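Local coordinates for protein dITP/XTP pyrophosphatase (Coxiella burnetii, PDB 3TQU) that probably hydrolyses the non-canonical purine nucleotides XTP, dITP and ITP to monophosphates and diphosphate with magnesium, clearing them from the nucleotide pool, at residues 119-127 with 185-193; 152-161 with 171-180. One frame throughout, in Å; residues are numbered along the deposited sequence.

In the fold
Both contacts lie in the HAM1 fold, on the part of the chain that follows helix 98-112, and their centres are about 17 Å apart. Contact 1 sets helix 185-199 on strand 118-128, a middle strand of the mixed sheet, about 7 Å from the centre of the chain. Contact 2 joins the loop between strands 137-147 and 163-165 to the segment running into helix 177-183, farther out at about 15 Å. In sequence order, 119-127 comes first, then 152-161 and 171-180, and 185-193 closes the series. Packing of the Phe121 ring on Tyr159 and Asp160 connects the two contacts, and each contains residues predicted to bind the nucleotide substrate.

Contact 1. Residues 119-127 with 185-193; sequences ASFHCVIAL and HRGQALEQL
One face of the His185 ring carries Phe121 CB, centred 3.3 Å above the plane, and the opposite face has Arg186 CG set toward the rim; Cys123 N lies in plane at the edge. This is helix-on-sheet packing in the HAM1 fold: helix 185-199 runs over strand 118-128 with the segment axes 7.2 Å apart at closest and -30° between them. The Phe121 and His185 rings form an offset stack, their planes only 12° apart and their centroids separated by 4.6 Å. In keeping with that offset, CB sits over the imidazole centre, where it makes a CH-pi contact. His185 reaches this place with CG between its backbone N and carbonyl carbon (chi1 51°). His185 ND1 is buried by the contact and has no partner in the model.

Farther along, Cys123 SG meets Ala189 CB at 3.7 Å. Arg186 CG lies 4.0 Å from the same Cys123 SG, and the Arg186 guanidinium forms a salt bridge with Glu19, which ties this predicted substrate-binding residue to helix 14-23. Leu190 and Leu193 also touch Met20 of that helix, so the apolar layer continues beyond the strand. Within this layer, Ile125 CD1 reaches Ala189 CB at 3.7 Å and Leu190 CD2 at 3.8 Å.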
loop_
_atom_site.group_PDB
_atom_site.type_symbol
_atom_site.label_atom_id
_atom_site.label_comp_id
_atom_site.label_asym_id
_atom_site.label_seq_id
_atom_site.Cartn_x
_atom_site.Cartn_y
_atom_site.Cartn_z
ATOM N N ALA A 119 -12.163 -9.585 -14.693
ATOM C CA ALA A 119 -11.281 -10.062 -13.640
ATOM C C ALA A 119 -9.940 -9.348 -13.721
ATOM O O ALA A 119 -9.615 -8.734 -14.734
ATOM C CB ALA A 119 -11.092 -11.569 -13.744
ATOM N N SER A 120 -9.167 -9.427 -12.645
ATOM C CA SER A 120 -7.850 -8.813 -12.609
ATOM C C SER A 120 -6.900 -9.652 -11.772
ATOM O O SER A 120 -7.303 -10.238 -10.763
ATOM C CB SER A 120 -7.929 -7.401 -12.025
ATOM O OG SER A 120 -8.868 -6.611 -12.728
ATOM N N PHE A 121 -5.648 -9.727 -12.213
ATOM C CA PHE A 121 -4.569 -10.268 -11.396
ATOM C C PHE A 121 -3.910 -9.105 -10.671
ATOM O O PHE A 121 -3.711 -8.041 -11.261
ATOM C CB PHE A 121 -3.514 -10.951 -12.267
ATOM C CG PHE A 121 -3.738 -12.421 -12.466
ATOM C CD1 PHE A 121 -3.786 -13.280 -11.381
ATOM C CD2 PHE A 121 -3.859 -12.948 -13.740
ATOM C CE1 PHE A 121 -3.979 -14.638 -11.562
ATOM C CE2 PHE A 121 -4.049 -14.309 -13.929
ATOM C CZ PHE A 121 -4.110 -15.151 -12.836
ATOM N N HIS A 122 -3.563 -9.313 -9.404
ATOM C CA HIS A 122 -2.898 -8.283 -8.617
ATOM C C HIS A 122 -1.595 -8.806 -8.044
ATOM O O HIS A 122 -1.524 -9.948 -7.583
ATOM C CB HIS A 122 -3.790 -7.818 -7.463
ATOM C CG HIS A 122 -5.054 -7.157 -7.905
ATOM N ND1 HIS A 122 -5.206 -5.787 -7.936
ATOM C CD2 HIS A 122 -6.228 -7.676 -8.338
ATOM C CE1 HIS A 122 -6.420 -5.491 -8.366
ATOM N NE2 HIS A 122 -7.060 -6.620 -8.617
ATOM N N CYS A 123 -0.566 -7.965 -8.067
ATOM C CA CYS A 123 0.673 -8.259 -7.364
ATOM C C CYS A 123 1.076 -7.057 -6.526
ATOM O O CYS A 123 1.287 -5.964 -7.057
ATOM C CB CYS A 123 1.797 -8.600 -8.338
ATOM S SG CYS A 123 3.399 -8.827 -7.521
ATOM N N VAL A 124 1.177 -7.258 -5.218
ATOM C CA VAL A 124 1.580 -6.183 -4.326
ATOM C C VAL A 124 2.895 -6.555 -3.669
ATOM O O VAL A 124 2.994 -7.581 -2.996
ATOM C CB VAL A 124 0.524 -5.909 -3.238
ATOM C CG1 VAL A 124 0.976 -4.752 -2.335
ATOM C CG2 VAL A 124 -0.824 -5.601 -3.869
ATOM N N ILE A 125 3.901 -5.717 -3.886
ATOM C CA ILE A 125 5.222 -5.909 -3.314
ATOM C C ILE A 125 5.419 -4.913 -2.184
ATOM O O ILE A 125 5.089 -3.732 -2.320
ATOM C CB ILE A 125 6.318 -5.696 -4.383
ATOM C CG1 ILE A 125 6.194 -6.755 -5.478
ATOM C CG2 ILE A 125 7.709 -5.724 -3.756
ATOM C CD1 ILE A 125 7.160 -6.570 -6.634
ATOM N N ALA A 126 5.935 -5.393 -1.061
ATOM C CA ALA A 126 6.285 -4.513 0.044
ATOM C C ALA A 126 7.766 -4.650 0.352
ATOM O O ALA A 126 8.276 -5.760 0.497
ATOM C CB ALA A 126 5.447 -4.831 1.276
ATOM N N LEU A 127 8.453 -3.517 0.429
ATOM C CA LEU A 127 9.858 -3.490 0.818
ATOM C C LEU A 127 10.013 -2.712 2.119
ATOM O O LEU A 127 9.696 -1.523 2.180
ATOM C CB LEU A 127 10.701 -2.845 -0.284
ATOM C CG LEU A 127 12.182 -2.638 0.030
ATOM C CD1 LEU A 127 12.815 -3.946 0.475
ATOM C CD2 LEU A 127 12.919 -2.051 -1.170
ATOM N N HIS A 185 0.777 -8.759 -13.968
ATOM C CA HIS A 185 0.689 -8.029 -12.717
ATOM C C HIS A 185 2.035 -8.030 -12.002
ATOM O O HIS A 185 2.429 -7.029 -11.400
ATOM C CB HIS A 185 -0.396 -8.643 -11.830
ATOM C CG HIS A 185 -0.273 -10.126 -11.659
ATOM N ND1 HIS A 185 -0.219 -10.998 -12.725
ATOM C CD2 HIS A 185 -0.208 -10.892 -10.544
ATOM C CE1 HIS A 185 -0.123 -12.236 -12.275
ATOM N NE2 HIS A 185 -0.114 -12.200 -10.953
ATOM N N ARG A 186 2.741 -9.157 -12.071
ATOM C CA ARG A 186 4.074 -9.243 -11.486
ATOM C C ARG A 186 5.061 -8.376 -12.257
ATOM O O ARG A 186 5.842 -7.634 -11.662
ATOM C CB ARG A 186 4.569 -10.690 -11.448
ATOM C CG ARG A 186 3.937 -11.543 -10.361
ATOM C CD ARG A 186 4.666 -12.876 -10.219
ATOM N NE ARG A 186 6.113 -12.694 -10.126
ATOM C CZ ARG A 186 6.760 -12.343 -9.016
ATOM N NH1 ARG A 186 6.094 -12.129 -7.890
ATOM N NH2 ARG A 186 8.081 -12.202 -9.034
ATOM N N GLY A 187 5.027 -8.474 -13.582
ATOM C CA GLY A 187 5.894 -7.663 -14.417
ATOM C C GLY A 187 5.756 -6.181 -14.107
ATOM O O GLY A 187 6.752 -5.465 -14.004
ATOM N N GLN A 188 4.518 -5.720 -13.956
ATOM C CA GLN A 188 4.256 -4.309 -13.682
ATOM C C GLN A 188 4.739 -3.903 -12.289
ATOM O O GLN A 188 5.358 -2.851 -12.119
ATOM C CB GLN A 188 2.767 -3.989 -13.860
ATOM C CG GLN A 188 2.285 -4.117 -15.300
ATOM C CD GLN A 188 0.784 -3.945 -15.447
ATOM O OE1 GLN A 188 0.253 -2.845 -15.293
ATOM N NE2 GLN A 188 0.092 -5.035 -15.754
ATOM N N ALA A 189 4.461 -4.736 -11.294
ATOM C CA ALA A 189 4.948 -4.474 -9.948
ATOM C C ALA A 189 6.474 -4.395 -9.952
ATOM O O ALA A 189 7.062 -3.473 -9.381
ATOM C CB ALA A 189 4.467 -5.552 -8.988
ATOM N N LEU A 190 7.111 -5.356 -10.616
ATOM C CA LEU A 190 8.567 -5.417 -10.655
ATOM C C LEU A 190 9.182 -4.199 -11.344
ATOM O O LEU A 190 10.232 -3.708 -10.925
ATOM C CB LEU A 190 9.040 -6.711 -11.324
ATOM C CG LEU A 190 8.832 -7.995 -10.519
ATOM C CD1 LEU A 190 9.255 -9.219 -11.317
ATOM C CD2 LEU A 190 9.601 -7.922 -9.214
ATOM N N GLU A 191 8.535 -3.712 -12.397
ATOM C CA GLU A 191 9.044 -2.536 -13.095
ATOM C C GLU A 191 8.912 -1.282 -12.228
ATOM O O GLU A 191 9.780 -0.414 -12.256
ATOM C CB GLU A 191 8.372 -2.353 -14.461
ATOM C CG GLU A 191 6.869 -2.156 -14.426
ATOM C CD GLU A 191 6.460 -0.694 -14.351
ATOM O OE1 GLU A 191 5.243 -0.424 -14.293
ATOM O OE2 GLU A 191 7.351 0.184 -14.358
ATOM N N GLN A 192 7.835 -1.204 -11.449
ATOM C CA GLN A 192 7.652 -0.113 -10.494
ATOM C C GLN A 192 8.764 -0.151 -9.451
ATOM O O GLN A 192 9.347 0.880 -9.109
ATOM C CB GLN A 192 6.295 -0.225 -9.794
ATOM C CG GLN A 192 5.085 -0.130 -10.715
ATOM C CD GLN A 192 3.781 -0.377 -9.978
ATOM O OE1 GLN A 192 3.710 -0.228 -8.758
ATOM N NE2 GLN A 192 2.745 -0.764 -10.713
ATOM N N LEU A 193 9.044 -1.351 -8.949
ATOM C CA LEU A 193 10.117 -1.566 -7.983
ATOM C C LEU A 193 11.479 -1.184 -8.561
ATOM O O LEU A 193 12.275 -0.510 -7.905
ATOM C CB LEU A 193 10.144 -3.031 -7.532
ATOM C CG LEU A 193 11.245 -3.409 -6.536
ATOM C CD1 LEU A 193 10.990 -2.750 -5.191
ATOM C CD2 LEU A 193 11.334 -4.917 -6.382
#

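Contact 2. Residues 152-161 with 171-180; sequences RGKNGFGYDP and TAAELDPQEK
Lys180 reaches Asp160 because its CG stands anti to the backbone N (chi1 178°) and the rest of the chain is extended, while Asp160 turns CG beside its own backbone N (chi1 -76°). The two side chains cross at about a right angle, and Lys180 NZ meets Asp160 OD2 at 2.7 Å, on the syn side and close to the carboxylate plane, in a hydrogen-bonded salt bridge. The same oxygen accepts Phe157 N from above that plane, at 3.0 Å. Two donors thus hold OD2 and restrict the rotation of the carboxylate across the type II' turn from Phe157 to Asp160.

Backbone and side-chain bonds join the segments further. Asn155 N donates to Ala173 O at 2.8 Å, in the carbonyl plane and on a lone pair. The side-chain amide nitrogen Asn155 ND2 bonds to Leu175 O at 2.9 Å, from above its carbonyl plane, and a water links the same nitrogen to Asp176 OD1. The bond from Ala173 N back to Asp160 O is weak.

At Arg152, Thr171 OG1 donates to the backbone O at 2.7 Å, from well above the carbonyl plane. The methyl CG2 of Thr171 lies over a face of the Arg152 guanidinium, whose edge receives Glu174 OE1 in a salt bridge, with NH1 the nitrogen that meets it at 2.8 Å. The guanidinium and carboxylate planes are 65° apart. OE1 also takes Thr171 N through its anti lone pair. Gly153 CA packs against both Ala173 O and Glu174 CG, each at 3.6 Å.

Phe157, Asp160 and Lys180 are all predicted substrate-binding residues, and this turn held to the start of a helix is consistent with one wall of the HAM1-family nucleotide pocket.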
loop_
_atom_site.group_PDB
_atom_site.type_symbol
_atom_site.label_atom_id
_atom_site.label_comp_id
_atom_site.label_asym_id
_atom_site.label_seq_id
_atom_site.Cartn_x
_atom_site.Cartn_y
_atom_site.Cartn_z
ATOM N N ARG A 152 -7.542 -22.868 -21.525
ATOM C CA ARG A 152 -6.775 -22.933 -22.768
ATOM C C ARG A 152 -5.332 -22.508 -22.521
ATOM O O ARG A 152 -5.081 -21.560 -21.785
ATOM C CB ARG A 152 -7.393 -22.023 -23.833
ATOM C CG ARG A 152 -8.509 -22.656 -24.642
ATOM C CD ARG A 152 -8.932 -21.765 -25.803
ATOM N NE ARG A 152 -9.704 -20.602 -25.368
ATOM C CZ ARG A 152 -9.239 -19.357 -25.333
ATOM N NH1 ARG A 152 -7.996 -19.092 -25.712
ATOM N NH2 ARG A 152 -10.025 -18.370 -24.920
ATOM N N GLY A 153 -4.382 -23.201 -23.142
ATOM C CA GLY A 153 -2.986 -22.812 -23.031
ATOM C C GLY A 153 -2.126 -23.796 -22.261
ATOM O O GLY A 153 -2.587 -24.417 -21.303
ATOM N N LYS A 154 -0.867 -23.917 -22.674
ATOM C CA LYS A 154 0.042 -24.922 -22.131
ATOM C C LYS A 154 1.040 -24.341 -21.133
ATOM O O LYS A 154 1.712 -25.084 -20.419
ATOM C CB LYS A 154 0.803 -25.598 -23.273
ATOM C CG LYS A 154 1.779 -24.668 -23.978
ATOM C CD LYS A 154 2.295 -25.260 -25.280
ATOM C CE LYS A 154 3.275 -24.305 -25.951
ATOM N NZ LYS A 154 3.614 -24.720 -27.338
ATOM N N ASN A 155 1.144 -23.017 -21.086
ATOM C CA ASN A 155 2.141 -22.368 -20.236
ATOM C C ASN A 155 1.606 -21.856 -18.899
ATOM O O ASN A 155 0.409 -21.913 -18.626
ATOM C CB ASN A 155 2.822 -21.226 -20.994
ATOM C CG ASN A 155 3.535 -21.702 -22.244
ATOM O OD1 ASN A 155 4.146 -22.771 -22.254
ATOM N ND2 ASN A 155 3.453 -20.912 -23.307
ATOM N N GLY A 156 2.511 -21.356 -18.066
ATOM C CA GLY A 156 2.131 -20.726 -16.817
ATOM C C GLY A 156 1.676 -21.706 -15.755
ATOM O O GLY A 156 2.061 -22.874 -15.765
ATOM N N PHE A 157 0.848 -21.218 -14.835
ATOM C CA PHE A 157 0.377 -22.013 -13.708
ATOM C C PHE A 157 -0.898 -21.401 -13.153
ATOM O O PHE A 157 -1.326 -20.335 -13.595
ATOM C CB PHE A 157 1.437 -22.051 -12.606
ATOM C CG PHE A 157 1.735 -20.705 -12.008
ATOM C CD1 PHE A 157 1.035 -20.250 -10.900
ATOM C CD2 PHE A 157 2.707 -19.886 -12.561
ATOM C CE1 PHE A 157 1.302 -19.007 -10.354
ATOM C CE2 PHE A 157 2.978 -18.643 -12.021
ATOM C CZ PHE A 157 2.277 -18.203 -10.914
ATOM N N GLY A 158 -1.498 -22.071 -12.177
ATOM C CA GLY A 158 -2.671 -21.538 -11.511
ATOM C C GLY A 158 -3.806 -21.225 -12.465
ATOM O O GLY A 158 -4.169 -22.051 -13.306
ATOM N N TYR A 159 -4.361 -20.023 -12.336
ATOM C CA TYR A 159 -5.539 -19.627 -13.101
ATOM C C TYR A 159 -5.211 -19.152 -14.516
ATOM O O TYR A 159 -6.102 -18.742 -15.254
ATOM C CB TYR A 159 -6.311 -18.533 -12.359
ATOM C CG TYR A 159 -6.852 -18.955 -11.010
ATOM C CD1 TYR A 159 -7.937 -19.818 -10.913
ATOM C CD2 TYR A 159 -6.286 -18.481 -9.834
ATOM C CE1 TYR A 159 -8.436 -20.207 -9.679
ATOM C CE2 TYR A 159 -6.782 -18.861 -8.596
ATOM C CZ TYR A 159 -7.856 -19.723 -8.525
ATOM O OH TYR A 159 -8.347 -20.102 -7.294
ATOM N N ASP A 160 -3.938 -19.215 -14.890
ATOM C CA ASP A 160 -3.508 -18.751 -16.210
ATOM C C ASP A 160 -4.364 -19.255 -17.380
ATOM O O ASP A 160 -4.674 -18.485 -18.291
ATOM C CB ASP A 160 -2.029 -19.071 -16.451
ATOM C CG ASP A 160 -1.101 -18.138 -15.697
ATOM O OD1 ASP A 160 -1.589 -17.118 -15.166
ATOM O OD2 ASP A 160 0.117 -18.417 -15.649
ATOM N N PRO A 161 -4.747 -20.546 -17.366
ATOM C CA PRO A 161 -5.529 -21.097 -18.480
ATOM C C PRO A 161 -6.909 -20.456 -18.682
ATOM O O PRO A 161 -7.444 -20.550 -19.785
ATOM C CB PRO A 161 -5.683 -22.577 -18.105
ATOM C CG PRO A 161 -4.516 -22.861 -17.222
ATOM C CD PRO A 161 -4.317 -21.599 -16.430
ATOM N N THR A 171 -5.288 -16.406 -23.779
ATOM C CA THR A 171 -5.252 -16.526 -22.326
ATOM C C THR A 171 -3.810 -16.385 -21.860
ATOM O O THR A 171 -2.887 -16.448 -22.667
ATOM C CB THR A 171 -5.810 -17.876 -21.835
ATOM O OG1 THR A 171 -4.923 -18.932 -22.224
ATOM C CG2 THR A 171 -7.198 -18.126 -22.410
ATOM N N ALA A 172 -3.617 -16.193 -20.558
ATOM C CA ALA A 172 -2.276 -16.057 -20.000
ATOM C C ALA A 172 -1.441 -17.307 -20.250
ATOM O O ALA A 172 -0.225 -17.227 -20.422
ATOM C CB ALA A 172 -2.348 -15.764 -18.508
ATOM N N ALA A 173 -2.098 -18.461 -20.264
ATOM C CA ALA A 173 -1.408 -19.731 -20.459
ATOM C C ALA A 173 -1.018 -19.937 -21.922
ATOM O O ALA A 173 -0.154 -20.760 -22.228
ATOM C CB ALA A 173 -2.271 -20.884 -19.971
ATOM N N GLU A 174 -1.662 -19.193 -22.819
ATOM C CA GLU A 174 -1.349 -19.269 -24.243
ATOM C C GLU A 174 -0.164 -18.390 -24.616
ATOM O O GLU A 174 0.482 -18.606 -25.638
ATOM C CB GLU A 174 -2.560 -18.877 -25.093
ATOM C CG GLU A 174 -3.604 -19.966 -25.224
ATOM C CD GLU A 174 -4.732 -19.581 -26.163
ATOM O OE1 GLU A 174 -5.321 -18.496 -25.977
ATOM O OE2 GLU A 174 -5.025 -20.363 -27.089
ATOM N N LEU A 175 0.113 -17.387 -23.792
ATOM C CA LEU A 175 1.236 -16.497 -24.049
ATOM C C LEU A 175 2.570 -17.213 -23.851
ATOM O O LEU A 175 2.685 -18.109 -23.012
ATOM C CB LEU A 175 1.173 -15.277 -23.125
ATOM C CG LEU A 175 -0.034 -14.347 -23.261
ATOM C CD1 LEU A 175 0.024 -13.248 -22.208
ATOM C CD2 LEU A 175 -0.102 -13.756 -24.663
ATOM N N ASP A 176 3.576 -16.821 -24.628
ATOM C CA ASP A 176 4.941 -17.234 -24.337
ATOM C C ASP A 176 5.315 -16.691 -22.963
ATOM O O ASP A 176 4.916 -15.584 -22.605
ATOM C CB ASP A 176 5.914 -16.701 -25.391
ATOM C CG ASP A 176 5.809 -17.439 -26.712
ATOM O OD1 ASP A 176 5.364 -18.606 -26.709
ATOM O OD2 ASP A 176 6.180 -16.854 -27.753
ATOM N N PRO A 177 6.072 -17.475 -22.184
ATOM C CA PRO A 177 6.478 -17.083 -20.830
ATOM C C PRO A 177 7.048 -15.668 -20.763
ATOM O O PRO A 177 6.645 -14.892 -19.898
ATOM C CB PRO A 177 7.558 -18.110 -20.489
ATOM C CG PRO A 177 7.143 -19.323 -21.242
ATOM C CD PRO A 177 6.558 -18.821 -22.534
ATOM N N GLN A 178 7.965 -15.336 -21.666
ATOM C CA GLN A 178 8.595 -14.020 -21.654
ATOM C C GLN A 178 7.576 -12.902 -21.842
ATOM O O GLN A 178 7.664 -11.855 -21.198
ATOM C CB GLN A 178 9.675 -13.922 -22.733
ATOM C CG GLN A 178 10.866 -14.833 -22.509
ATOM C CD GLN A 178 11.941 -14.641 -23.561
ATOM O OE1 GLN A 178 11.991 -13.611 -24.234
ATOM N NE2 GLN A 178 12.806 -15.636 -23.710
ATOM N N GLU A 179 6.609 -13.125 -22.727
ATOM C CA GLU A 179 5.606 -12.107 -22.998
ATOM C C GLU A 179 4.677 -11.921 -21.805
ATOM O O GLU A 179 4.307 -10.798 -21.477
ATOM C CB GLU A 179 4.799 -12.433 -24.256
ATOM C CG GLU A 179 3.695 -11.426 -24.559
ATOM C CD GLU A 179 4.224 -10.033 -24.868
ATOM O OE1 GLU A 179 5.458 -9.855 -24.924
ATOM O OE2 GLU A 179 3.400 -9.113 -25.062
ATOM N N LYS A 180 4.308 -13.023 -21.160
ATOM C CA LYS A 180 3.478 -12.953 -19.962
ATOM C C LYS A 180 4.203 -12.195 -18.860
ATOM O O LYS A 180 3.626 -11.327 -18.208
ATOM C CB LYS A 180 3.107 -14.351 -19.459
ATOM C CG LYS A 180 2.280 -14.319 -18.179
ATOM C CD LYS A 180 2.441 -15.577 -17.345
ATOM C CE LYS A 180 1.779 -15.403 -15.990
ATOM N NZ LYS A 180 2.001 -16.562 -15.085
HETATM O O HOH W 1 4.219 -20.973 -26.053
#